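Local coordinates for anti-sigma-factor antagonist (stas) domain protein (PDB 3ZXN), which probably serves as a STAS-domain component (RsbS) of the bacterial stressosome, a modular assembly adapted to control secondary messenger signalling, at residues Trp14-Glu19 / Leu46-Ser51; Val79-Lys84 / Leu105-Gly110. The protein carries 1 engineered substitution. All coordinates share one frame; numbering follows the deposited sequence. Where two conformers were deposited one is given.

Interaction 1: Trp14-Glu19 / Leu46-Ser51; sequences WVVAIE and LVIDIS
Trp-14 O accepts from Val-47 N (2.9 Å), the first of four backbone hydrogen bonds that form a ladder between two neighbouring parallel strands of the STAS domain's central sheet, whose axes diverge by only 9°. Val-16 is gripped twice: its N donates to Val-47 O (2.9 Å), and its O accepts from Asp-49 N (2.8 Å). The last rung joins Ile-18 N, just past its strand, to O of Asp-49, the last residue of the other, at 2.8 Å. The alternate residues point their polar backbone atoms to the flanking strands, Val-15 to Leu-8 and Ile-48 to Val-79. On the face toward helix 25-38, Trp-14 CB rests on Leu-46 CD1 (3.6 Å) while the indole leads away, making a cation-pi contact with Lys-9. Farther along this face Ile-18 CD1 reaches Ile-48 CG2 (3.7 Å), the two side chains crossing at a slant, and also lies alongside Ile-50 CG2. The opposite face carries Val-15, Val-47, Ala-17 and the buried Asp-49, where chi1 of -177° sets CG beside the carbonyl carbon and carries OD1 over to Ser-51. OD1 accepts from Ser-51 OG through its syn lone pair (2.7 Å) and, in an Asx turn, from Ser-51 N (2.8 Å), which approaches 51° above the carboxylate plane. A water lies within hydrogen-bonding distance of both OD1 and Ile-18 O, and OD2 is met by Thr-81 OG1. With an alanine here, Ser-51 N and OG would probably be left without OD1 and the Thr-81 hydroxyl without OD2, freeing the turn after the strand to shift. With both carboxylate oxygens engaged by uncharged donors, the charge of Asp-49 is probably stabilised by hydrogen bonding, while the ladder beside it satisfies the main-chain polar groups between the strands.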
loop_
_atom_site.group_PDB
_atom_site.type_symbol
_atom_site.label_atom_id
_atom_site.label_comp_id
_atom_site.label_asym_id
_atom_site.label_seq_id
_atom_site.Cartn_x
_atom_site.Cartn_y
_atom_site.Cartn_z
ATOM N N TRP A 14 -1.678 9.155 4.164
ATOM C CA TRP A 14 -0.839 8.160 4.796
ATOM C C TRP A 14 0.185 7.725 3.775
ATOM O O TRP A 14 -0.164 7.491 2.619
ATOM C CB TRP A 14 -1.688 6.924 5.194
ATOM C CG TRP A 14 -2.819 7.251 6.142
ATOM C CD1 TRP A 14 -4.159 7.327 5.843
ATOM C CD2 TRP A 14 -2.703 7.548 7.533
ATOM N NE1 TRP A 14 -4.881 7.647 6.974
ATOM C CE2 TRP A 14 -4.012 7.783 8.025
ATOM C CE3 TRP A 14 -1.622 7.621 8.418
ATOM C CZ2 TRP A 14 -4.263 8.093 9.358
ATOM C CZ3 TRP A 14 -1.877 7.936 9.746
ATOM C CH2 TRP A 14 -3.187 8.166 10.201
ATOM N N VAL A 15 1.442 7.621 4.205
ATOM C CA VAL A 15 2.539 7.187 3.351
ATOM C C VAL A 15 3.369 6.114 4.055
ATOM O O VAL A 15 3.806 6.296 5.203
ATOM C CB VAL A 15 3.498 8.368 2.973
ATOM C CG1 VAL A 15 4.714 7.827 2.268
ATOM C CG2 VAL A 15 2.781 9.413 2.121
ATOM N N VAL A 16 3.571 4.991 3.371
ATOM C CA VAL A 16 4.288 3.855 3.928
ATOM C C VAL A 16 5.243 3.281 2.886
ATOM O O VAL A 16 4.871 3.113 1.728
ATOM C CB VAL A 16 3.303 2.706 4.328
ATOM C CG1 VAL A 16 4.070 1.453 4.741
ATOM C CG2 VAL A 16 2.365 3.159 5.437
ATOM N N ALA A 17 6.469 2.974 3.294
ATOM C CA ALA A 17 7.364 2.214 2.428
ATOM C C ALA A 17 7.760 0.927 3.124
ATOM O O ALA A 17 8.292 0.945 4.231
ATOM C CB ALA A 17 8.607 3.029 2.046
ATOM N N ILE A 18 7.495 -0.189 2.465
ATOM C CA ILE A 18 7.795 -1.497 3.040
ATOM C C ILE A 18 9.190 -1.944 2.627
ATOM O O ILE A 18 9.487 -2.059 1.438
ATOM C CB ILE A 18 6.757 -2.537 2.611
ATOM C CG1 ILE A 18 5.378 -2.172 3.168
ATOM C CG2 ILE A 18 7.155 -3.926 3.104
ATOM C CD1 ILE A 18 4.255 -3.030 2.622
ATOM N N GLU A 19 10.052 -2.180 3.614
ATOM C CA GLU A 19 11.424 -2.605 3.352
ATOM C C GLU A 19 11.585 -4.111 3.607
ATOM O O GLU A 19 10.666 -4.765 4.102
ATOM C CB GLU A 19 12.403 -1.788 4.202
ATOM C CG GLU A 19 12.276 -0.260 4.033
ATOM C CD GLU A 19 12.956 0.279 2.764
ATOM O OE1 GLU A 19 13.997 -0.289 2.361
ATOM O OE2 GLU A 19 12.451 1.272 2.176
ATOM N N LEU A 46 -4.080 6.727 0.973
ATOM C CA LEU A 46 -3.019 5.873 1.442
ATOM C C LEU A 46 -2.115 5.494 0.268
ATOM O O LEU A 46 -2.592 5.053 -0.776
ATOM C CB LEU A 46 -3.625 4.602 2.083
ATOM C CG LEU A 46 -2.684 3.438 2.385
ATOM C CD1 LEU A 46 -1.621 3.877 3.351
ATOM C CD2 LEU A 46 -3.461 2.237 2.962
ATOM N N VAL A 47 -0.813 5.676 0.454
ATOM C CA VAL A 47 0.187 5.259 -0.535
ATOM C C VAL A 47 1.130 4.259 0.104
ATOM O O VAL A 47 1.701 4.528 1.163
ATOM C CB VAL A 47 1.064 6.442 -1.034
ATOM C CG1 VAL A 47 1.958 5.973 -2.194
ATOM C CG2 VAL A 47 0.205 7.624 -1.439
ATOM N N ILE A 48 1.292 3.098 -0.525
ATOM C CA ILE A 48 2.225 2.113 0.001
ATOM C C ILE A 48 3.229 1.732 -1.076
ATOM O O ILE A 48 2.838 1.307 -2.155
ATOM C CB ILE A 48 1.523 0.822 0.462
ATOM C CG1 ILE A 48 0.553 1.114 1.614
ATOM C CG2 ILE A 48 2.581 -0.195 0.874
ATOM C CD1 ILE A 48 -0.197 -0.183 2.127
ATOM N N ASP A 49 4.517 1.873 -0.772
ATOM C CA ASP A 49 5.564 1.570 -1.747
ATOM C C ASP A 49 6.267 0.273 -1.384
ATOM O O ASP A 49 6.668 0.078 -0.240
ATOM C CB ASP A 49 6.594 2.706 -1.844
ATOM C CG ASP A 49 7.657 2.436 -2.900
ATOM O OD1 ASP A 49 8.620 1.697 -2.605
ATOM O OD2 ASP A 49 7.521 2.964 -4.021
ATOM N N ILE A 50 6.449 -0.589 -2.376
ATOM C CA ILE A 50 7.118 -1.867 -2.149
ATOM C C ILE A 50 8.392 -2.072 -2.967
ATOM O O ILE A 50 8.839 -3.205 -3.132
ATOM C CB ILE A 50 6.140 -3.048 -2.404
ATOM C CG1 ILE A 50 5.595 -3.002 -3.843
ATOM C CG2 ILE A 50 5.006 -2.974 -1.413
ATOM C CD1 ILE A 50 4.842 -4.292 -4.291
ATOM N N SER A 51 8.990 -0.980 -3.452
ATOM C CA SER A 51 10.167 -1.075 -4.325
ATOM C C SER A 51 11.347 -1.804 -3.678
ATOM O O SER A 51 12.174 -2.408 -4.367
ATOM C CB SER A 51 10.604 0.311 -4.814
ATOM O OG SER A 51 10.968 1.143 -3.737
HETATM O O HOH W 1 9.978 0.103 -0.465
#

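Interaction 2: Val79-Lys84 / Leu105-Gly110; sequences VLTGIK and LNLQKG
Thr-81 and Gly-110 meet where the C-terminal helix 107-118 of the alpha/beta STAS fold packs on one face of the central sheet. The threonine methyl leads: CG2 lies 3.5 Å from Asn-106 O and 3.9 Å from Gly-110 CA, bridging the start of the helix and its first turn. A first torsion of 70° sends this methyl anti to the carbonyl carbon and holds OG1 between N and C, turned toward Leu-107 and Asp-49, the latter its hydrogen-bond partner. Thr-81 and Leu-107 cross at about a right angle, the leucine bringing CD2 to 3.8 Å from OG1; Leu-107 has two conformers, so this touch, like that of Val-79, rests on the conformer given. Val-79 points the same way two residues back along the strand, its CG1 lying over Gly-110. The absence of a side chain at Gly-110 is what lets the helix come this close, since a CB there would fall about 2.8 Å from Thr-81 CG2. Beyond the strand the chain turns at Gly-82, whose positive phi suits glycine, and its N gives a weak, strongly bent hydrogen bond to Leu-105 O (3.3 Å). At the start of the helix Asn-106 is the N-cap: its OD1 receives the N-H of Lys-109 at 2.9 Å, almost straight (175°).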
loop_
_atom_site.group_PDB
_atom_site.type_symbol
_atom_site.label_atom_id
_atom_site.label_comp_id
_atom_site.label_asym_id
_atom_site.label_seq_id
_atom_site.Cartn_x
_atom_site.Cartn_y
_atom_site.Cartn_z
ATOM N N VAL A 79 -3.160 3.762 -3.366
ATOM C CA VAL A 79 -2.277 3.501 -4.497
ATOM C C VAL A 79 -1.056 2.692 -4.048
ATOM O O VAL A 79 -0.463 2.961 -3.005
ATOM C CB VAL A 79 -1.873 4.818 -5.247
ATOM C CG1 VAL A 79 -1.112 5.748 -4.335
ATOM C CG2 VAL A 79 -1.074 4.514 -6.522
ATOM N N LEU A 80 -0.718 1.672 -4.837
ATOM C CA LEU A 80 0.425 0.808 -4.572
ATOM C C LEU A 80 1.517 1.208 -5.558
ATOM O O LEU A 80 1.230 1.366 -6.743
ATOM C CB LEU A 80 0.045 -0.661 -4.804
ATOM C CG LEU A 80 1.097 -1.725 -4.482
ATOM C CD1 LEU A 80 1.378 -1.770 -2.975
ATOM C CD2 LEU A 80 0.668 -3.104 -4.997
ATOM N N THR A 81 2.740 1.397 -5.065
ATOM C CA THR A 81 3.815 1.955 -5.887
ATOM C C THR A 81 5.109 1.140 -5.812
ATOM O O THR A 81 5.314 0.364 -4.871
ATOM C CB THR A 81 4.126 3.459 -5.521
ATOM O OG1 THR A 81 4.752 3.543 -4.239
ATOM C CG2 THR A 81 2.858 4.313 -5.507
ATOM N N GLY A 82 5.976 1.329 -6.814
ATOM C CA GLY A 82 7.286 0.688 -6.855
ATOM C C GLY A 82 7.228 -0.795 -7.201
ATOM O O GLY A 82 7.854 -1.611 -6.536
ATOM N N ILE A 83 6.470 -1.135 -8.242
ATOM C CA ILE A 83 6.226 -2.523 -8.636
ATOM C C ILE A 83 6.949 -2.885 -9.941
ATOM O O ILE A 83 6.496 -2.540 -11.039
ATOM C CB ILE A 83 4.733 -2.777 -8.878
ATOM C CG1 ILE A 83 3.906 -2.332 -7.664
ATOM C CG2 ILE A 83 4.493 -4.251 -9.219
ATOM C CD1 ILE A 83 2.420 -2.269 -7.942
ATOM N N LYS A 84 8.058 -3.597 -9.820
ATOM C CA LYS A 84 8.806 -4.012 -11.000
ATOM C C LYS A 84 8.050 -5.124 -11.711
ATOM O O LYS A 84 7.254 -5.832 -11.086
ATOM C CB LYS A 84 10.218 -4.464 -10.619
ATOM C CG LYS A 84 10.264 -5.666 -9.678
ATOM C CD LYS A 84 11.703 -5.936 -9.262
ATOM C CE LYS A 84 11.817 -7.178 -8.401
ATOM N NZ LYS A 84 13.234 -7.455 -8.036
ATOM N N LEU A 105 4.476 4.707 -10.111
ATOM C CA LEU A 105 5.866 4.297 -10.232
ATOM C C LEU A 105 6.621 4.440 -8.914
ATOM O O LEU A 105 7.468 3.631 -8.582
ATOM C CB LEU A 105 6.570 5.150 -11.317
ATOM C CG LEU A 105 8.044 4.810 -11.553
ATOM C CD1 LEU A 105 8.186 3.341 -11.951
ATOM C CD2 LEU A 105 8.686 5.760 -12.610
ATOM N N ASN A 106 6.311 5.498 -8.179
ATOM C CA ASN A 106 7.023 5.820 -6.957
ATOM C C ASN A 106 6.123 6.650 -6.061
ATOM O O ASN A 106 4.973 6.923 -6.408
ATOM C CB ASN A 106 8.310 6.587 -7.277
ATOM C CG ASN A 106 8.052 7.840 -8.069
ATOM O OD1 ASN A 106 7.159 8.619 -7.750
ATOM N ND2 ASN A 106 8.820 8.030 -9.134
ATOM N N LEU A 107 6.656 7.071 -4.922
ATOM C CA LEU A 107 5.855 7.805 -3.949
ATOM C C LEU A 107 5.356 9.143 -4.478
ATOM O O LEU A 107 4.243 9.564 -4.150
ATOM C CB LEU A 107 6.614 8.014 -2.634
ATOM C CG LEU A 107 6.802 6.826 -1.693
ATOM C CD1 LEU A 107 7.286 7.344 -0.344
ATOM C CD2 LEU A 107 5.502 6.035 -1.534
ATOM N N GLN A 108 6.168 9.820 -5.292
ATOM C CA GLN A 108 5.748 11.126 -5.808
ATOM C C GLN A 108 4.537 10.962 -6.733
ATOM O O GLN A 108 3.526 11.655 -6.591
ATOM C CB GLN A 108 6.899 11.838 -6.548
ATOM C CG GLN A 108 6.494 13.189 -7.115
ATOM C CD GLN A 108 6.260 14.237 -6.021
ATOM O OE1 GLN A 108 7.068 14.386 -5.106
ATOM N NE2 GLN A 108 5.143 14.948 -6.109
ATOM N N LYS A 109 4.672 10.055 -7.696
ATOM C CA LYS A 109 3.614 9.729 -8.649
ATOM C C LYS A 109 2.369 9.214 -7.910
ATOM O O LYS A 109 1.236 9.482 -8.314
ATOM C CB LYS A 109 4.110 8.631 -9.598
ATOM C CG LYS A 109 5.344 9.037 -10.404
ATOM C CD LYS A 109 4.953 9.516 -11.748
ATOM C CE LYS A 109 6.187 9.647 -12.648
ATOM N NZ LYS A 109 5.769 9.873 -14.044
ATOM N N GLY A 110 2.603 8.470 -6.840
ATOM C CA GLY A 110 1.520 7.930 -6.021
ATOM C C GLY A 110 0.733 9.054 -5.378
ATOM O O GLY A 110 -0.482 9.151 -5.542
#

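In the fold
Interactions 1 and 2 lie side by side in one sheet, their centres about 8 Å apart, because strands 45-49 and 78-81 are neighbours in it. Their polar junction is Asp-49 OD2 to Thr-81 OG1 at 2.8 Å, probably a hydrogen bond, by which the carboxylate of interaction 1 probably helps fix the rotation of the threonine that bears on the helix in interaction 2. A second probable bond, Ile-50 N to Thr-81 O at 2.9 Å, carries the sheet pairing across at the strand ends. Leu-107 from interaction 2 also touches Val-15 and Val-47, so the start of helix 107-118 lies against strands 13-17, 45-49 and 78-81, on the face opposite helix 25-38.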